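Local structure of Lmo0305 protein (Listeria monocytogenes, 3PJ0) at residues Tyr44-Ala48 with Val49-Phe53; Glu54-Ile57 with Ala58-Gly62; Leu154-Phe157 with Glu158-Glu161; Ser164-Cys167 with His168-Ile172. The protein belongs to the beta-eliminating lyase family, within the PLP-dependent aminotransferase-like fold, and carries pyridoxal phosphate as a covalently attached cofactor. All coordinates share one frame; numbering follows the deposited sequence. Where two conformers were deposited one is given.

Contact 1. Residues Tyr44-Ala48 with Val49-Phe53; sequences YGNGA and VIEDF
Gly47 sits at the N-cap of helix 48-61, and its carbonyl turns into the first helical turn, where Glu51 N gives a nearly straight bond to Gly47 O (2.9 Å, 170°) and Ile50 N a weak one. Gly47 and Glu51 are bonded twice, N-H to O in each direction: by the backbone, and by the Glu51 side chain reaching back. With CG anti to the carbonyl carbon (chi1 -63°) and the chain extended beyond it, the carboxylate comes level with Gly47, and Gly47 N donates to Glu51 OE2 at 3.0 Å. OE2 is approached on its anti side, from 32° out of the carboxylate plane. Asn46 flanks the same oxygen with carbon, its CA lying 3.6 Å from Glu51 OE2. Gly45 and Gly47 both have positive phi, a conformation readily taken by glycine. Outside the turn, Val49 packs on Leu247 of helix 243-256, and Tyr44 OH is hydrogen-bonded to Tyr207 OH of the second subunit. Asp52 N takes up the next carbonyl, Ala48 O, at 2.8 Å, while the Asp52 carboxylate leans back over that residue, OD2 3.8 Å from Ala48 CB.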
loop_
_atom_site.group_PDB
_atom_site.type_symbol
_atom_site.label_atom_id
_atom_site.label_comp_id
_atom_site.label_asym_id
_atom_site.label_seq_id
_atom_site.Cartn_x
_atom_site.Cartn_y
_atom_site.Cartn_z
ATOM N N TYR A 44 1.334 -5.612 -11.020
ATOM C CA TYR A 44 0.077 -4.843 -10.993
ATOM C C TYR A 44 -1.164 -5.719 -10.888
ATOM O O TYR A 44 -2.046 -5.675 -11.750
ATOM C CB TYR A 44 -0.041 -3.918 -12.220
ATOM C CG TYR A 44 1.067 -2.906 -12.320
ATOM C CD1 TYR A 44 1.220 -1.911 -11.341
ATOM C CD2 TYR A 44 1.987 -2.934 -13.401
ATOM C CE1 TYR A 44 2.250 -0.979 -11.452
ATOM C CE2 TYR A 44 3.028 -2.023 -13.484
ATOM C CZ TYR A 44 3.156 -1.051 -12.519
ATOM O OH TYR A 44 4.162 -0.116 -12.639
ATOM N N GLY A 45 -1.218 -6.536 -9.832
ATOM C CA GLY A 45 -2.377 -7.369 -9.584
ATOM C C GLY A 45 -2.469 -8.727 -10.269
ATOM O O GLY A 45 -3.390 -9.478 -9.988
ATOM N N ASN A 46 -1.492 -9.059 -11.107
ATOM C CA ASN A 46 -1.487 -10.313 -11.840
ATOM C C ASN A 46 -0.244 -11.124 -11.549
ATOM O O ASN A 46 0.741 -10.594 -11.086
ATOM C CB ASN A 46 -1.563 -10.039 -13.332
ATOM C CG ASN A 46 -2.905 -9.417 -13.741
ATOM O OD1 ASN A 46 -3.974 -9.934 -13.404
ATOM N ND2 ASN A 46 -2.839 -8.295 -14.447
ATOM N N GLY A 47 -0.291 -12.407 -11.868
ATOM C CA GLY A 47 0.836 -13.289 -11.623
ATOM C C GLY A 47 0.529 -14.361 -10.601
ATOM O O GLY A 47 -0.218 -14.132 -9.645
ATOM N N ALA A 48 1.160 -15.523 -10.743
ATOM C CA ALA A 48 0.849 -16.629 -9.834
ATOM C C ALA A 48 0.921 -16.280 -8.348
ATOM O O ALA A 48 0.041 -16.668 -7.592
ATOM C CB ALA A 48 1.757 -17.855 -10.135
ATOM N N VAL A 49 1.942 -15.535 -7.919
ATOM C CA VAL A 49 2.104 -15.310 -6.481
ATOM C C VAL A 49 0.865 -14.633 -5.864
ATOM O O VAL A 49 0.423 -15.062 -4.809
ATOM C CB VAL A 49 3.428 -14.594 -6.072
ATOM C CG1 VAL A 49 3.552 -13.225 -6.692
ATOM C CG2 VAL A 49 3.505 -14.463 -4.541
ATOM N N ILE A 50 0.291 -13.638 -6.547
ATOM C CA ILE A 50 -0.897 -12.961 -6.041
ATOM C C ILE A 50 -2.178 -13.731 -6.369
ATOM O O ILE A 50 -3.048 -13.905 -5.509
ATOM C CB ILE A 50 -0.983 -11.473 -6.514
ATOM C CG1 ILE A 50 -2.140 -10.754 -5.788
ATOM C CG2 ILE A 50 -1.119 -11.369 -8.042
ATOM C CD1 ILE A 50 -2.247 -9.263 -6.111
ATOM N N GLU A 51 -2.300 -14.218 -7.594
ATOM C CA GLU A 51 -3.513 -14.938 -8.014
ATOM C C GLU A 51 -3.757 -16.209 -7.222
ATOM O O GLU A 51 -4.907 -16.495 -6.856
ATOM C CB GLU A 51 -3.463 -15.269 -9.504
ATOM C CG GLU A 51 -3.442 -14.043 -10.366
ATOM C CD GLU A 51 -3.482 -14.360 -11.845
ATOM O OE1 GLU A 51 -4.134 -15.383 -12.190
ATOM O OE2 GLU A 51 -2.898 -13.569 -12.635
ATOM N N ASP A 52 -2.699 -16.976 -6.952
ATOM C CA ASP A 52 -2.839 -18.185 -6.161
ATOM C C ASP A 52 -3.297 -17.868 -4.731
ATOM O O ASP A 52 -4.103 -18.604 -4.181
ATOM C CB ASP A 52 -1.553 -18.994 -6.125
ATOM C CG ASP A 52 -1.154 -19.537 -7.510
ATOM O OD1 ASP A 52 -1.884 -19.340 -8.479
ATOM O OD2 ASP A 52 -0.065 -20.101 -7.614
ATOM N N PHE A 53 -2.779 -16.788 -4.134
ATOM C CA PHE A 53 -3.169 -16.452 -2.765
ATOM C C PHE A 53 -4.616 -15.989 -2.729
ATOM O O PHE A 53 -5.383 -16.375 -1.840
ATOM C CB PHE A 53 -2.259 -15.392 -2.152
ATOM C CG PHE A 53 -2.524 -15.143 -0.693
ATOM C CD1 PHE A 53 -2.235 -16.116 0.246
ATOM C CD2 PHE A 53 -3.072 -13.940 -0.269
ATOM C CE1 PHE A 53 -2.516 -15.887 1.610
ATOM C CE2 PHE A 53 -3.332 -13.703 1.061
ATOM C CZ PHE A 53 -3.038 -14.679 2.010
#

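Contact 2. Residues Glu54-Ile57 with Ala58-Gly62; sequences ETKI and AKILG
Ala58 N donates to Glu54 O at 2.8 Å, the shortest of four successive alpha-helical bonds that tie residues 54-57 to the turn after them. The series continues through Lys59 N to Thr55 O and Ile60 N to Lys56 O, and finishes with Leu61 N to Ile57 O at 2.9 Å. Two pairs of side chains run alongside each other at a spacing of four residues. Ile57 and Leu61 point the same way and meet branch to branch, Ile57 CG2 lying 3.8 Å from Leu61 CD1. Ile57 CG2 stands anti to the backbone N, which turns it toward Leu61, while CG1 lies beside the N (chi1 -56°). Ile57 also reaches Ile60 through their terminal methyls, CD1 to CD1 at 4.2 Å. Lys56 and Ile60 form the second pair: the aliphatic root of the lysine, CG, lies 4.2 Å from Ile60 CD1, and the rest of the chain extends away to an ammonium group held by salt bridges to Asp250 and Glu254 of helix 243-256. On the buried side Ala58 packs on Ala66 of strand 65-69, Ile57 on Ile217 and Leu61 on Ala219 of strand 216-220, while Leu61 also rests on Ala192 and Cys196 of helix 192-196. This side, laid on the large mixed sheet, is mainly apolar, with Glu54 OE2 accepting from Phe68 N of strand 65-69 within it. Beyond Leu61 the chain leaves helical geometry at Gly62, whose positive phi (66°) and bond from Gly62 N to Lys59 O, 3.1 Å, belong to the Schellman motif that commonly terminates an alpha-helix.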
loop_
_atom_site.group_PDB
_atom_site.type_symbol
_atom_site.label_atom_id
_atom_site.label_comp_id
_atom_site.label_asym_id
_atom_site.label_seq_id
_atom_site.Cartn_x
_atom_site.Cartn_y
_atom_site.Cartn_z
ATOM N N GLU A 54 -5.002 -15.159 -3.684
ATOM C CA GLU A 54 -6.410 -14.728 -3.776
ATOM C C GLU A 54 -7.350 -15.938 -3.916
ATOM O O GLU A 54 -8.336 -16.068 -3.192
ATOM C CB GLU A 54 -6.592 -13.778 -4.961
ATOM C CG GLU A 54 -5.868 -12.412 -4.749
ATOM C CD GLU A 54 -5.857 -11.521 -5.952
ATOM O OE1 GLU A 54 -5.990 -12.050 -7.093
ATOM O OE2 GLU A 54 -5.659 -10.284 -5.782
ATOM N N THR A 55 -7.011 -16.844 -4.824
ATOM C CA THR A 55 -7.860 -18.062 -5.060
ATOM C C THR A 55 -7.984 -18.919 -3.794
ATOM O O THR A 55 -9.064 -19.375 -3.442
ATOM C CB THR A 55 -7.332 -18.867 -6.250
ATOM O OG1 THR A 55 -7.299 -17.996 -7.383
ATOM C CG2 THR A 55 -8.261 -20.063 -6.584
ATOM N N LYS A 56 -6.877 -19.075 -3.082
ATOM C CA LYS A 56 -6.844 -19.844 -1.838
ATOM C C LYS A 56 -7.718 -19.264 -0.715
ATOM O O LYS A 56 -8.460 -19.995 -0.042
ATOM C CB LYS A 56 -5.412 -19.911 -1.346
ATOM C CG LYS A 56 -5.221 -20.573 -0.003
ATOM C CD LYS A 56 -3.755 -20.600 0.362
ATOM C CE LYS A 56 -3.537 -21.071 1.753
ATOM N NZ LYS A 56 -2.086 -21.381 2.011
ATOM N N ILE A 57 -7.616 -17.959 -0.496
ATOM C CA ILE A 57 -8.393 -17.324 0.565
ATOM C C ILE A 57 -9.852 -17.236 0.124
ATOM O O ILE A 57 -10.757 -17.443 0.930
ATOM C CB ILE A 57 -7.821 -15.939 0.948
ATOM C CG1 ILE A 57 -6.333 -16.091 1.357
ATOM C CG2 ILE A 57 -8.657 -15.316 2.072
ATOM C CD1 ILE A 57 -6.091 -16.999 2.557
ATOM N N ALA A 58 -10.099 -16.999 -1.160
ATOM C CA ALA A 58 -11.480 -16.991 -1.633
ATOM C C ALA A 58 -12.136 -18.347 -1.332
ATOM O O ALA A 58 -13.255 -18.381 -0.853
ATOM C CB ALA A 58 -11.585 -16.636 -3.140
ATOM N N LYS A 59 -11.435 -19.451 -1.588
ATOM C CA LYS A 59 -11.980 -20.790 -1.310
ATOM C C LYS A 59 -12.238 -21.015 0.205
ATOM O O LYS A 59 -13.281 -21.551 0.603
ATOM C CB LYS A 59 -11.055 -21.862 -1.877
ATOM C CG LYS A 59 -11.532 -23.282 -1.682
ATOM C CD LYS A 59 -10.625 -24.233 -2.412
ATOM C CE LYS A 59 -11.133 -25.653 -2.377
ATOM N NZ LYS A 59 -10.163 -26.564 -3.056
ATOM N N ILE A 60 -11.297 -20.572 1.041
ATOM C CA ILE A 60 -11.448 -20.662 2.509
ATOM C C ILE A 60 -12.654 -19.843 3.035
ATOM O O ILE A 60 -13.350 -20.258 3.947
ATOM C CB ILE A 60 -10.153 -20.208 3.213
ATOM C CG1 ILE A 60 -9.086 -21.311 3.105
ATOM C CG2 ILE A 60 -10.407 -19.912 4.671
ATOM C CD1 ILE A 60 -7.666 -20.817 3.365
ATOM N N LEU A 61 -12.921 -18.715 2.399
ATOM C CA LEU A 61 -14.057 -17.884 2.763
ATOM C C LEU A 61 -15.348 -18.224 2.032
ATOM O O LEU A 61 -16.408 -17.639 2.326
ATOM C CB LEU A 61 -13.717 -16.424 2.539
ATOM C CG LEU A 61 -12.450 -15.893 3.242
ATOM C CD1 LEU A 61 -12.222 -14.442 2.849
ATOM C CD2 LEU A 61 -12.613 -16.078 4.759
ATOM N N GLY A 62 -15.290 -19.199 1.122
ATOM C CA GLY A 62 -16.482 -19.630 0.365
ATOM C C GLY A 62 -17.049 -18.586 -0.590
ATOM O O GLY A 62 -18.253 -18.543 -0.831
#

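Contact 3. Residues Leu154-Phe157 with Glu158-Glu161; sequences LPAF and EELE
Phe157 and Glu161, one helical turn apart, meet ring to carboxylate. The acid comes to the rim of the ring, close to its plane, with Glu161 OE2 3.4 Å from Phe157 CE2; at this edge the oxygen meets ring C-H groups, whose slight positive charge would suit a carboxylate. The two side chains cross at about a right angle, and their flat groups are turned 66° against each other. Glu161 CG adds an apolar touch, 3.8 Å from the same CE2. The ring is brought there by a first torsion that sets CG anti to the backbone N (chi1 -165°), and the acid by an extended chain. Behind both side chains the backbone fixes their spacing, Glu161 N donating to Phe157 O at 3.0 Å. One residue earlier Ala156 is the N-cap, and its carbonyl oxygen receives weak bonds from Glu159 N, 3.0 Å, and Leu160 N, 3.3 Å. Pro155 leads into this cap and packs its CB 4.3 Å from Glu159 CB. Further out, Tyr188 grips the 154-157 side twice: its hydroxyl is hydrogen-bonded to Pro155 O and its ring meets Phe157 edge-to-face. Leu154 rests on Phe187 and Tyr188 of helix 185-188, Leu160 on Leu145, just past strand 140-144. Helix 157-170 thus starts at the surface, where its first turn touches helix 185-188 and the loop after strand 140-144, and leads on to the parallel strand 173-178.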
loop_
_atom_site.group_PDB
_atom_site.type_symbol
_atom_site.label_atom_id
_atom_site.label_comp_id
_atom_site.label_asym_id
_atom_site.label_seq_id
_atom_site.Cartn_x
_atom_site.Cartn_y
_atom_site.Cartn_z
ATOM N N LEU A 154 -19.359 -10.570 20.790
ATOM C CA LEU A 154 -20.065 -11.197 19.686
ATOM C C LEU A 154 -21.526 -11.425 19.983
ATOM O O LEU A 154 -21.881 -11.799 21.091
ATOM C CB LEU A 154 -19.467 -12.605 19.413
ATOM C CG LEU A 154 -18.080 -12.675 18.783
ATOM C CD1 LEU A 154 -17.518 -14.101 18.803
ATOM C CD2 LEU A 154 -18.159 -12.142 17.334
ATOM N N PRO A 155 -22.395 -11.232 18.977
ATOM C CA PRO A 155 -23.757 -11.677 19.146
ATOM C C PRO A 155 -23.819 -13.209 19.027
ATOM O O PRO A 155 -22.946 -13.849 18.404
ATOM C CB PRO A 155 -24.472 -11.046 17.959
ATOM C CG PRO A 155 -23.433 -11.006 16.889
ATOM C CD PRO A 155 -22.167 -10.641 17.650
ATOM N N ALA A 156 -24.839 -13.803 19.623
ATOM C CA ALA A 156 -25.088 -15.222 19.389
ATOM C C ALA A 156 -25.149 -15.441 17.861
ATOM O O ALA A 156 -25.598 -14.558 17.115
ATOM C CB ALA A 156 -26.399 -15.619 20.031
ATOM N N PHE A 157 -24.706 -16.608 17.397
ATOM C CA PHE A 157 -24.716 -16.867 15.959
ATOM C C PHE A 157 -26.133 -16.751 15.377
ATOM O O PHE A 157 -26.324 -16.162 14.326
ATOM C CB PHE A 157 -24.071 -18.219 15.600
ATOM C CG PHE A 157 -23.750 -18.341 14.123
ATOM C CD1 PHE A 157 -22.615 -17.740 13.603
ATOM C CD2 PHE A 157 -24.614 -18.999 13.254
ATOM C CE1 PHE A 157 -22.327 -17.819 12.238
ATOM C CE2 PHE A 157 -24.326 -19.080 11.883
ATOM C CZ PHE A 157 -23.197 -18.481 11.385
ATOM N N GLU A 158 -27.127 -17.249 16.099
ATOM C CA GLU A 158 -28.522 -17.184 15.635
ATOM C C GLU A 158 -28.993 -15.750 15.395
ATOM O O GLU A 158 -29.863 -15.498 14.565
ATOM C CB GLU A 158 -29.462 -17.901 16.604
ATOM C CG GLU A 158 -29.217 -19.409 16.696
ATOM C CD GLU A 158 -27.975 -19.778 17.501
ATOM O OE1 GLU A 158 -27.422 -18.897 18.196
ATOM O OE2 GLU A 158 -27.543 -20.938 17.420
ATOM N N GLU A 159 -28.434 -14.794 16.135
ATOM C CA GLU A 159 -28.803 -13.400 15.949
ATOM C C GLU A 159 -28.151 -12.822 14.685
ATOM O O GLU A 159 -28.700 -11.924 14.030
ATOM C CB GLU A 159 -28.467 -12.590 17.204
ATOM C CG GLU A 159 -29.249 -13.024 18.445
ATOM C CD GLU A 159 -30.781 -12.842 18.351
ATOM O OE1 GLU A 159 -31.274 -12.143 17.440
ATOM O OE2 GLU A 159 -31.487 -13.380 19.235
ATOM N N LEU A 160 -26.967 -13.323 14.339
ATOM C CA LEU A 160 -26.302 -12.911 13.111
ATOM C C LEU A 160 -27.127 -13.464 11.946
ATOM O O LEU A 160 -27.355 -12.776 10.976
ATOM C CB LEU A 160 -24.856 -13.435 13.137
ATOM C CG LEU A 160 -23.837 -12.960 12.109
ATOM C CD1 LEU A 160 -23.704 -11.442 12.133
ATOM C CD2 LEU A 160 -22.500 -13.625 12.415
ATOM N N GLU A 161 -27.633 -14.689 12.080
ATOM C CA GLU A 161 -28.507 -15.266 11.046
ATOM C C GLU A 161 -29.745 -14.389 10.830
ATOM O O GLU A 161 -30.122 -14.064 9.710
ATOM C CB GLU A 161 -28.928 -16.691 11.417
ATOM C CG GLU A 161 -27.776 -17.691 11.391
ATOM C CD GLU A 161 -28.161 -19.082 11.891
ATOM O OE1 GLU A 161 -29.039 -19.195 12.770
ATOM O OE2 GLU A 161 -27.584 -20.075 11.395
#

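Contact 4. Residues Ser164-Cys167 with His168-Ile172; sequences SEYC and HEQGI
Residues 164-167 continue as an alpha-helix into 168-170, with His168 N bonded to Ser164 O, Glu169 N to Glu165 O and Gln170 N to Tyr166 O; the helix is then closed by a Schellman motif. Gly171 takes a positive phi (68°), and the chain folds back with two bonds: Ile172 N donates to Cys167 O, 2.9 Å, and Gly171 N weakly to His168 O, 3.4 Å. The reversal also brings apolar groups together: Cys167 CB and Ile172 CB are 3.9 Å apart, and Cys167 SG lies 4.0 Å from the CG2 branch of Ile172. On another side of the helix Gln170 covers one face of the Tyr166 ring. Its CG stands 3.6 Å from the ring centroid and 20° off the normal, a CH-pi contact displaced toward the hydroxyl end, where Gln170 CG is 3.4 Å from Tyr166 CZ. A bend at the second torsion (chi2 -63°) folds the glutamine across the ring, leaving its amide OE1 3.8 Å from Tyr166 CE1. The ring also packs on Ile128, Ile131 and Lys132 of helix 128-132. Ser164 OG is hydrogen-bonded to Leu198 O, and Cys167 touches Leu174 of strand 173-178, as the helix of this beta-alpha-beta unit lies against its sheet. His168 ND1 is hydrogen-bonded to a bound (4R)-2-methylpentane-2,4-diol, probably from the crystallisation liquor. The hydrogen bonds between the segments are all backbone to backbone, Cys167 O accepting one sound bond and a weak one from Gln170 N, while the side chains meet by CH-pi and apolar contact.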
loop_
_atom_site.group_PDB
_atom_site.type_symbol
_atom_site.label_atom_id
_atom_site.label_comp_id
_atom_site.label_asym_id
_atom_site.label_seq_id
_atom_site.Cartn_x
_atom_site.Cartn_y
_atom_site.Cartn_z
ATOM N N SER A 164 -28.860 -11.204 8.985
ATOM C CA SER A 164 -28.636 -11.544 7.576
ATOM C C SER A 164 -29.962 -11.704 6.856
ATOM O O SER A 164 -30.165 -11.142 5.780
ATOM C CB SER A 164 -27.818 -12.847 7.443
ATOM O OG SER A 164 -27.474 -13.098 6.077
ATOM N N GLU A 165 -30.875 -12.459 7.468
ATOM C CA GLU A 165 -32.188 -12.712 6.849
ATOM C C GLU A 165 -32.976 -11.400 6.667
ATOM O O GLU A 165 -33.585 -11.188 5.634
ATOM C CB GLU A 165 -32.987 -13.748 7.663
ATOM C CG GLU A 165 -32.329 -15.161 7.596
ATOM C CD GLU A 165 -32.803 -16.159 8.679
ATOM O OE1 GLU A 165 -33.176 -15.749 9.803
ATOM O OE2 GLU A 165 -32.745 -17.369 8.410
ATOM N N TYR A 166 -32.916 -10.502 7.649
ATOM C CA TYR A 166 -33.645 -9.236 7.558
ATOM C C TYR A 166 -33.052 -8.368 6.462
ATOM O O TYR A 166 -33.783 -7.781 5.654
ATOM C CB TYR A 166 -33.605 -8.488 8.882
ATOM C CG TYR A 166 -34.249 -7.134 8.820
ATOM C CD1 TYR A 166 -35.642 -6.990 8.859
ATOM C CD2 TYR A 166 -33.470 -5.990 8.722
ATOM C CE1 TYR A 166 -36.225 -5.730 8.803
ATOM C CE2 TYR A 166 -34.034 -4.740 8.662
ATOM C CZ TYR A 166 -35.401 -4.609 8.711
ATOM O OH TYR A 166 -35.923 -3.344 8.650
ATOM N N CYS A 167 -31.725 -8.298 6.425
ATOM C CA CYS A 167 -31.064 -7.510 5.395
ATOM C C CYS A 167 -31.404 -8.070 3.999
ATOM O O CYS A 167 -31.686 -7.307 3.079
ATOM C CB CYS A 167 -29.564 -7.375 5.665
ATOM S SG CYS A 167 -29.171 -6.324 7.085
ATOM N N HIS A 168 -31.419 -9.390 3.854
ATOM C CA HIS A 168 -31.792 -9.995 2.596
ATOM C C HIS A 168 -33.223 -9.583 2.153
ATOM O O HIS A 168 -33.430 -9.175 1.013
ATOM C CB HIS A 168 -31.607 -11.508 2.641
ATOM C CG HIS A 168 -31.873 -12.192 1.331
ATOM N ND1 HIS A 168 -30.950 -12.225 0.306
ATOM C CD2 HIS A 168 -32.955 -12.876 0.885
ATOM C CE1 HIS A 168 -31.455 -12.895 -0.717
ATOM N NE2 HIS A 168 -32.669 -13.302 -0.389
ATOM N N GLU A 169 -34.173 -9.645 3.081
ATOM C CA GLU A 169 -35.567 -9.248 2.853
ATOM C C GLU A 169 -35.731 -7.758 2.482
ATOM O O GLU A 169 -36.593 -7.418 1.678
ATOM C CB GLU A 169 -36.385 -9.535 4.126
ATOM C CG GLU A 169 -36.558 -11.038 4.478
ATOM C CD GLU A 169 -37.070 -11.305 5.930
ATOM O OE1 GLU A 169 -37.190 -10.353 6.748
ATOM O OE2 GLU A 169 -37.331 -12.488 6.264
ATOM N N GLN A 170 -34.909 -6.879 3.071
ATOM C CA GLN A 170 -34.991 -5.431 2.827
ATOM C C GLN A 170 -34.082 -4.920 1.690
ATOM O O GLN A 170 -34.041 -3.704 1.395
ATOM C CB GLN A 170 -34.631 -4.673 4.106
ATOM C CG GLN A 170 -35.546 -4.962 5.305
ATOM C CD GLN A 170 -36.981 -4.550 5.084
ATOM O OE1 GLN A 170 -37.904 -5.266 5.479
ATOM N NE2 GLN A 170 -37.185 -3.421 4.440
ATOM N N GLY A 171 -33.338 -5.824 1.063
ATOM C CA GLY A 171 -32.410 -5.426 -0.001
ATOM C C GLY A 171 -31.222 -4.604 0.496
ATOM O O GLY A 171 -30.723 -3.736 -0.230
ATOM N N ILE A 172 -30.787 -4.876 1.728
ATOM C CA ILE A 172 -29.623 -4.221 2.349
ATOM C C ILE A 172 -28.412 -5.171 2.220
ATOM O O ILE A 172 -28.485 -6.317 2.667
ATOM C CB ILE A 172 -29.851 -3.912 3.854
ATOM C CG1 ILE A 172 -31.020 -2.942 4.048
ATOM C CG2 ILE A 172 -28.580 -3.308 4.455
ATOM C CD1 ILE A 172 -31.534 -2.851 5.444
#

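How the contacts relate
Contacts 1 and 2 follow one another on helix 48-61, from its N-cap to its Schellman end, with centres 13 Å apart. Contacts 3 and 4 treat helix 157-170 in the same way, capped start to glycine-closed end, with centres 15 Å apart. The two helices do not touch through these contacts: the nearest atoms of contacts 2 and 3 are about 11 Å apart, those of contacts 1 and 4 about 24 Å. Contact 1 is linked to the cofactor region by sequence, since Tyr207 of the second subunit, the partner of Tyr44, immediately precedes Lys208, the residue that carries pyridoxal phosphate. Within the chain that holds contacts 1 and 2, its own Phe206 touches Phe53 and Ile57.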